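Local coordinates for protein probable 2-phosphosulfolactate phosphatase (Clostridium acetobutylicum, PDB 1VR0) that probably catalyses the magnesium-dependent hydrolysis of (2R)-O-phospho-3-sulfolactate to (2R)-3-sulfolactate and phosphate, at residues Lys215-Glu219 against Leu220-Lys224; Ser44-Thr47 against Thr48-Asn52; Glu202-Lys205 against Gly206-Tyr210. All coordinates share one frame; numbering follows the deposited sequence.

Interaction 1: residues Lys215-Glu219 against Leu220-Lys224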
loop_
_atom_site.group_PDB
_atom_site.type_symbol
_atom_site.label_atom_id
_atom_site.label_comp_id
_atom_site.label_asym_id
_atom_site.label_seq_id
_atom_site.Cartn_x
_atom_site.Cartn_y
_atom_site.Cartn_z
ATOM N N LYS A 215 11.071 0.036 -16.240
ATOM C CA LYS A 215 11.265 -0.603 -17.551
ATOM C C LYS A 215 10.614 0.273 -18.602
ATOM O O LYS A 215 11.112 0.373 -19.716
ATOM C CB LYS A 215 10.739 -2.053 -17.680
ATOM C CG LYS A 215 11.121 -2.996 -16.521
ATOM C CD LYS A 215 10.786 -4.485 -16.845
ATOM C CE LYS A 215 10.412 -5.333 -15.562
ATOM N NZ LYS A 215 10.206 -6.831 -15.906
ATOM N N ARG A 216 9.502 0.907 -18.245
ATOM C CA ARG A 216 8.806 1.780 -19.187
ATOM C C ARG A 216 9.648 3.019 -19.550
ATOM O O ARG A 216 9.793 3.388 -20.743
ATOM C CB ARG A 216 7.455 2.225 -18.618
ATOM C CG ARG A 216 6.647 3.112 -19.543
ATOM C CD ARG A 216 6.443 2.482 -20.880
ATOM N NE ARG A 216 5.729 3.349 -21.813
ATOM C CZ ARG A 216 5.649 3.127 -23.129
ATOM N NH1 ARG A 216 6.220 2.062 -23.685
ATOM N NH2 ARG A 216 4.978 3.958 -23.900
ATOM N N ILE A 217 10.197 3.635 -18.510
ATOM C CA ILE A 217 11.072 4.777 -18.649
ATOM C C ILE A 217 12.282 4.414 -19.538
ATOM O O ILE A 217 12.724 5.207 -20.374
ATOM C CB ILE A 217 11.513 5.268 -17.230
ATOM C CG1 ILE A 217 10.320 5.843 -16.424
ATOM C CG2 ILE A 217 12.667 6.279 -17.270
ATOM C CD1 ILE A 217 9.560 6.923 -17.076
HETATM N N MSE A 218 12.794 3.198 -19.382
HETATM C CA MSE A 218 13.918 2.770 -20.174
HETATM C C MSE A 218 13.523 2.527 -21.601
HETATM O O MSE A 218 14.288 2.877 -22.503
HETATM C CB MSE A 218 14.591 1.546 -19.586
HETATM C CG MSE A 218 15.407 1.811 -18.315
HETATM SE SE MSE A 218 16.627 3.413 -18.344
HETATM C CE MSE A 218 15.482 4.796 -17.729
ATOM N N GLU A 219 12.360 1.932 -21.858
ATOM C CA GLU A 219 12.046 1.628 -23.239
ATOM C C GLU A 219 11.649 2.898 -23.981
ATOM O O GLU A 219 11.628 2.907 -25.187
ATOM C CB GLU A 219 11.024 0.498 -23.398
ATOM C CG GLU A 219 9.585 0.805 -23.018
ATOM C CD GLU A 219 8.543 -0.172 -23.657
ATOM O OE1 GLU A 219 8.718 -0.588 -24.835
ATOM O OE2 GLU A 219 7.513 -0.472 -22.980
ATOM N N LEU A 220 11.388 3.987 -23.264
ATOM C CA LEU A 220 11.198 5.286 -23.900
ATOM C C LEU A 220 12.513 6.072 -24.081
ATOM O O LEU A 220 12.485 7.189 -24.566
ATOM C CB LEU A 220 10.206 6.131 -23.091
ATOM C CG LEU A 220 8.734 5.717 -23.119
ATOM C CD1 LEU A 220 7.932 6.496 -22.107
ATOM C CD2 LEU A 220 8.143 5.882 -24.512
ATOM N N GLY A 221 13.651 5.496 -23.682
ATOM C CA GLY A 221 14.972 6.134 -23.819
ATOM C C GLY A 221 15.192 7.321 -22.892
ATOM O O GLY A 221 15.923 8.252 -23.216
ATOM N N LEU A 222 14.582 7.277 -21.714
ATOM C CA LEU A 222 14.592 8.404 -20.809
ATOM C C LEU A 222 15.618 8.281 -19.699
ATOM O O LEU A 222 15.410 8.768 -18.605
ATOM C CB LEU A 222 13.202 8.542 -20.213
ATOM C CG LEU A 222 12.147 8.665 -21.305
ATOM C CD1 LEU A 222 10.802 8.736 -20.641
ATOM C CD2 LEU A 222 12.413 9.912 -22.167
ATOM N N LYS A 223 16.739 7.629 -19.988
ATOM C CA LYS A 223 17.851 7.522 -19.042
ATOM C C LYS A 223 18.252 8.883 -18.443
ATOM O O LYS A 223 18.434 8.989 -17.234
ATOM C CB LYS A 223 19.050 6.880 -19.737
ATOM C CG LYS A 223 20.123 6.416 -18.769
ATOM C CD LYS A 223 21.417 6.034 -19.484
ATOM C CE LYS A 223 22.470 5.538 -18.482
ATOM N NZ LYS A 223 23.825 5.380 -19.125
ATOM N N LYS A 224 18.347 9.916 -19.282
ATOM C CA LYS A 224 18.675 11.274 -18.820
ATOM C C LYS A 224 17.660 11.785 -17.799
ATOM O O LYS A 224 18.051 12.345 -16.780
ATOM C CB LYS A 224 18.718 12.281 -19.967
ATOM C CG LYS A 224 19.602 11.912 -21.140
ATOM C CD LYS A 224 20.885 12.682 -21.142
ATOM C CE LYS A 224 21.726 12.402 -22.411
ATOM N NZ LYS A 224 21.321 13.268 -23.549
#
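R216 and L220, one helical turn apart, meet where an isobutyl group lies over a flat guanidinium. L220 CD2 sits 3.8 Å from R216 NH2, above one face and offset toward its rim. The arginine reaches this place because CG is anti to the backbone N (chi1 -179°) and the chain then bends at chi2. Both residues touch the bound sulfolactate. Farther along the chain, I217 CG2 packs 3.8 Å from L222 CB, the two side chains at about a right angle. The selenomethionine M218, doubly bent, brings CE to 3.8 Å from K223 N.

Among the backbone bonds, L222 N to I217 O (3.1 Å) and G221 N to M218 O (2.9 Å) define a Schellman motif that ends helix 212-219. G221 has positive phi (70°), which glycine adopts easily. L222 then takes the N-cap position of helix 223-229, so the chain turns from one helix into the next almost at once.

Two polar partners fix the rotation of the guanidinium: the E219 carboxylate and the carbonyl of K84. E219 OE2 lies in the guanidinium plane, 2.9 Å from R216 NH1, in a salt bridge whose hydrogen bond is weak. R216 NH2 donates to K84 O.

Interaction 2: residues Ser44-Thr47 against Thr48-Asn52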
loop_
_atom_site.group_PDB
_atom_site.type_symbol
_atom_site.label_atom_id
_atom_site.label_comp_id
_atom_site.label_asym_id
_atom_site.label_seq_id
_atom_site.Cartn_x
_atom_site.Cartn_y
_atom_site.Cartn_z
ATOM N N SER A 44 8.417 16.050 -10.781
ATOM C CA SER A 44 9.766 16.521 -11.098
ATOM C C SER A 44 9.701 17.631 -12.144
ATOM O O SER A 44 10.481 18.584 -12.080
ATOM C CB SER A 44 10.646 15.371 -11.576
ATOM O OG SER A 44 10.807 14.462 -10.506
ATOM N N VAL A 45 8.761 17.501 -13.081
ATOM C CA VAL A 45 8.519 18.545 -14.061
ATOM C C VAL A 45 7.974 19.814 -13.371
ATOM O O VAL A 45 8.526 20.895 -13.487
ATOM C CB VAL A 45 7.548 18.091 -15.166
ATOM C CG1 VAL A 45 6.995 19.269 -15.865
ATOM C CG2 VAL A 45 8.242 17.144 -16.163
ATOM N N ILE A 46 6.898 19.680 -12.642
ATOM C CA ILE A 46 6.306 20.834 -11.995
ATOM C C ILE A 46 7.348 21.595 -11.150
ATOM O O ILE A 46 7.456 22.818 -11.245
ATOM C CB ILE A 46 5.110 20.437 -11.142
ATOM C CG1 ILE A 46 3.969 19.996 -12.052
ATOM C CG2 ILE A 46 4.657 21.600 -10.270
ATOM C CD1 ILE A 46 3.095 18.953 -11.448
ATOM N N THR A 47 8.090 20.852 -10.337
ATOM C CA THR A 47 9.096 21.404 -9.471
ATOM C C THR A 47 10.176 22.167 -10.264
ATOM O O THR A 47 10.567 23.268 -9.901
ATOM C CB THR A 47 9.756 20.267 -8.664
ATOM O OG1 THR A 47 8.783 19.681 -7.796
ATOM C CG2 THR A 47 10.910 20.801 -7.808
ATOM N N THR A 48 10.645 21.559 -11.350
ATOM C CA THR A 48 11.679 22.138 -12.163
ATOM C C THR A 48 11.173 23.419 -12.874
ATOM O O THR A 48 11.822 24.480 -12.844
ATOM C CB THR A 48 12.198 21.088 -13.168
ATOM O OG1 THR A 48 12.799 20.008 -12.450
ATOM C CG2 THR A 48 13.226 21.679 -14.129
ATOM N N ALA A 49 10.012 23.314 -13.485
ATOM C CA ALA A 49 9.468 24.396 -14.239
ATOM C C ALA A 49 9.293 25.644 -13.388
ATOM O O ALA A 49 9.718 26.741 -13.791
ATOM C CB ALA A 49 8.151 23.971 -14.823
ATOM N N LEU A 50 8.682 25.467 -12.214
ATOM C CA LEU A 50 8.443 26.566 -11.291
ATOM C C LEU A 50 9.724 27.179 -10.735
ATOM O O LEU A 50 9.830 28.396 -10.639
ATOM C CB LEU A 50 7.504 26.112 -10.169
ATOM C CG LEU A 50 6.073 26.150 -10.695
ATOM C CD1 LEU A 50 5.208 25.188 -10.027
ATOM C CD2 LEU A 50 5.509 27.560 -10.559
ATOM N N ASN A 51 10.691 26.328 -10.443
ATOM C CA ASN A 51 12.024 26.752 -10.081
ATOM C C ASN A 51 12.717 27.559 -11.178
ATOM O O ASN A 51 13.553 28.381 -10.879
ATOM C CB ASN A 51 12.884 25.525 -9.765
ATOM C CG ASN A 51 14.203 25.893 -9.135
ATOM O OD1 ASN A 51 14.245 26.529 -8.090
ATOM N ND2 ASN A 51 15.288 25.505 -9.781
ATOM N N ASN A 52 12.395 27.291 -12.439
ATOM C CA ASN A 52 12.963 28.044 -13.560
ATOM C C ASN A 52 12.135 29.262 -13.988
ATOM O O ASN A 52 12.311 29.763 -15.091
ATOM C CB ASN A 52 13.143 27.126 -14.765
ATOM C CG ASN A 52 14.203 26.078 -14.551
ATOM O OD1 ASN A 52 15.021 26.185 -13.641
ATOM N ND2 ASN A 52 14.206 25.059 -15.407
#
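From S44, V45, I46 and T47 the carbonyl groups each accept the amide hydrogen four residues on, at T48, A49, L50 and N51, in the regular alpha-helical pattern, the straightest bond being A49 N to V45 O (2.8 Å, 174° at the hydrogen).

T48 adds a side-chain bond to this pattern. Its OG1 is anti to the carbonyl carbon (chi1 -64°), which swings the hydroxyl back over the preceding turn to donate to S44 O at 2.7 Å. T48 N binds the same oxygen at 3.1 Å from the opposite face of the carbonyl plane, so two donors grip one acceptor. Threonine suits this buried place because hydrogen bonds with S44 O and Y228 OH satisfy its hydroxyl, and its side chain also touches L136. T47 OG1 likewise bonds to T43 O, while S44 OG reaches back to M39 O in the segment before the helix.

On the apolar side, I46 and L50 run side by side and point the same way. I46 CG2 touches L50 CD1 at 3.6 Å, and both side chains rest on I246 of strand 245-246. The small A49 meets L110 and the beta-branched V45 meets M112, both on strand 109-113. N52, the first residue to leave helical angles, ties the chain to Y100 O through ND2.

Helix 42-51 follows strand 33-37 and D38 of the magnesium site, is buried against strands 109-113 and 245-246, which belong to different sheets, and repeats the common helical use of threonine hydroxyls on the carbonyl four residues back.

Interaction 3: residues Glu202-Lys205 against Gly206-Tyr210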
loop_
_atom_site.group_PDB
_atom_site.type_symbol
_atom_site.label_atom_id
_atom_site.label_comp_id
_atom_site.label_asym_id
_atom_site.label_seq_id
_atom_site.Cartn_x
_atom_site.Cartn_y
_atom_site.Cartn_z
ATOM N N GLU A 202 19.676 4.699 0.421
ATOM C CA GLU A 202 19.709 6.168 0.404
ATOM C C GLU A 202 19.980 6.815 -0.934
ATOM O O GLU A 202 19.540 7.930 -1.190
ATOM C CB GLU A 202 20.744 6.691 1.391
ATOM C CG GLU A 202 20.153 6.773 2.777
ATOM C CD GLU A 202 21.203 6.940 3.832
ATOM O OE1 GLU A 202 22.252 7.570 3.516
ATOM O OE2 GLU A 202 20.980 6.437 4.968
ATOM N N ASP A 203 20.735 6.124 -1.767
ATOM C CA ASP A 203 21.106 6.642 -3.085
ATOM C C ASP A 203 19.872 6.659 -3.994
ATOM O O ASP A 203 19.905 7.274 -5.027
ATOM C CB ASP A 203 22.202 5.780 -3.733
ATOM C CG ASP A 203 21.689 4.351 -4.098
ATOM O OD1 ASP A 203 21.159 3.629 -3.202
ATOM O OD2 ASP A 203 21.785 3.961 -5.287
ATOM N N ILE A 204 18.812 5.937 -3.639
ATOM C CA ILE A 204 17.547 5.963 -4.390
ATOM C C ILE A 204 17.612 5.281 -5.765
ATOM O O ILE A 204 16.850 4.358 -6.018
ATOM C CB ILE A 204 16.978 7.396 -4.502
ATOM C CG1 ILE A 204 16.588 7.889 -3.111
ATOM C CG2 ILE A 204 15.741 7.425 -5.407
ATOM C CD1 ILE A 204 16.157 9.371 -3.024
ATOM N N LYS A 205 18.478 5.785 -6.646
ATOM C CA LYS A 205 18.710 5.236 -8.002
ATOM C C LYS A 205 18.639 3.716 -8.062
ATOM O O LYS A 205 17.918 3.147 -8.879
ATOM C CB LYS A 205 20.111 5.606 -8.482
ATOM C CG LYS A 205 20.261 6.743 -9.487
ATOM C CD LYS A 205 21.778 6.927 -9.733
ATOM C CE LYS A 205 22.082 7.823 -10.914
ATOM N NZ LYS A 205 23.583 7.833 -11.157
ATOM N N GLY A 206 19.419 3.069 -7.204
ATOM C CA GLY A 206 19.571 1.622 -7.266
ATOM C C GLY A 206 18.259 0.881 -7.121
ATOM O O GLY A 206 17.963 -0.027 -7.869
ATOM N N PHE A 207 17.451 1.292 -6.161
ATOM C CA PHE A 207 16.282 0.541 -5.807
ATOM C C PHE A 207 15.122 0.823 -6.753
ATOM O O PHE A 207 14.263 -0.013 -6.976
ATOM C CB PHE A 207 15.926 0.858 -4.354
ATOM C CG PHE A 207 14.925 -0.049 -3.791
ATOM C CD1 PHE A 207 15.315 -1.221 -3.189
ATOM C CD2 PHE A 207 13.571 0.240 -3.906
ATOM C CE1 PHE A 207 14.356 -2.101 -2.692
ATOM C CE2 PHE A 207 12.598 -0.641 -3.402
ATOM C CZ PHE A 207 12.991 -1.788 -2.792
ATOM N N VAL A 208 15.096 2.010 -7.329
ATOM C CA VAL A 208 14.060 2.337 -8.285
ATOM C C VAL A 208 14.114 1.393 -9.497
ATOM O O VAL A 208 13.091 1.097 -10.119
ATOM C CB VAL A 208 14.188 3.795 -8.757
ATOM C CG1 VAL A 208 13.185 4.095 -9.899
ATOM C CG2 VAL A 208 13.966 4.753 -7.600
ATOM N N LYS A 209 15.310 0.908 -9.828
ATOM C CA LYS A 209 15.441 -0.026 -10.953
ATOM C C LYS A 209 14.595 -1.309 -10.810
ATOM O O LYS A 209 14.375 -1.990 -11.787
ATOM C CB LYS A 209 16.899 -0.345 -11.224
ATOM C CG LYS A 209 17.623 0.880 -11.672
ATOM C CD LYS A 209 19.061 0.612 -11.942
ATOM C CE LYS A 209 19.816 1.888 -12.176
ATOM N NZ LYS A 209 21.238 1.591 -12.256
ATOM N N TYR A 210 14.091 -1.601 -9.605
ATOM C CA TYR A 210 13.137 -2.702 -9.392
ATOM C C TYR A 210 11.689 -2.329 -9.710
ATOM O O TYR A 210 10.856 -3.203 -9.800
ATOM C CB TYR A 210 13.219 -3.218 -7.945
ATOM C CG TYR A 210 14.600 -3.715 -7.578
ATOM C CD1 TYR A 210 15.213 -4.707 -8.328
ATOM C CD2 TYR A 210 15.307 -3.191 -6.486
ATOM C CE1 TYR A 210 16.493 -5.156 -8.038
ATOM C CE2 TYR A 210 16.638 -3.640 -6.184
ATOM C CZ TYR A 210 17.205 -4.613 -6.980
ATOM O OH TYR A 210 18.465 -5.103 -6.743
#
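D203 and G206 meet at the N-terminal end of the short helix 205-208, with I204 at the N-cap position. Just ahead of it the chain makes a classic gamma turn, with K205 N bonded to D203 O at 2.6 Å and I204 at its corner.

In the D203 side chain, CB carries CG between the backbone N and the carbonyl carbon (chi1 67°), which folds the carboxylate over the helix start. CG itself lies 4.1 Å from G206 N. OD2 then accepts the hydrogen bond from G206 N at 3.2 Å, met from above the carboxylate plane. Aspartate suits the place because its charge can face the amides of the first helical turn, whose dipoles would probably favour the anion. Glycine suits its partner because, with no beta carbon, it lets OD2 come close.

In the backbone, V208 N reaches I204 O at 3.2 Å, while F207 N makes only a weak bond to the same oxygen. The I204 and V208 side chains run side by side, pointing the same way, with I204 CG2 3.9 Å from V208 CG2; I204 also packs on Y198, and V208 on F226 and I169. F207 turns to I165 and I169, and its ring meets Y196 of the second subunit edge-to-face, so this helix contributes to the dimer contact.

K205 NZ has a long, weak ion pair with E227 and lies 6.8 Å from K209 NZ, a like charge not in contact. K209 runs its extended chain along the carbonyl of K205, with K209 CG 3.6 Å from K205 O.

Along the chain interaction 2 comes first, then 3, then 1, and none touches another. Interactions 1 and 3 are the nearer pair, built round helices 205-208 and 212-219, which follow each other in the chain; their centres are about 15 Å apart and their nearest atoms about 6 Å. Interaction 2 stands farther off, its centre about 20 Å from that of interaction 1 and 22 Å from that of interaction 3. The side chain of R216 comes within about 3 Å of the bound sulfolactate, that of V45 stays about 7 Å from it, and the side chain of V208 lies about 10 Å from the magnesium ion. Interaction 1 thus forms part of the pocket; the other two hold no residue of it.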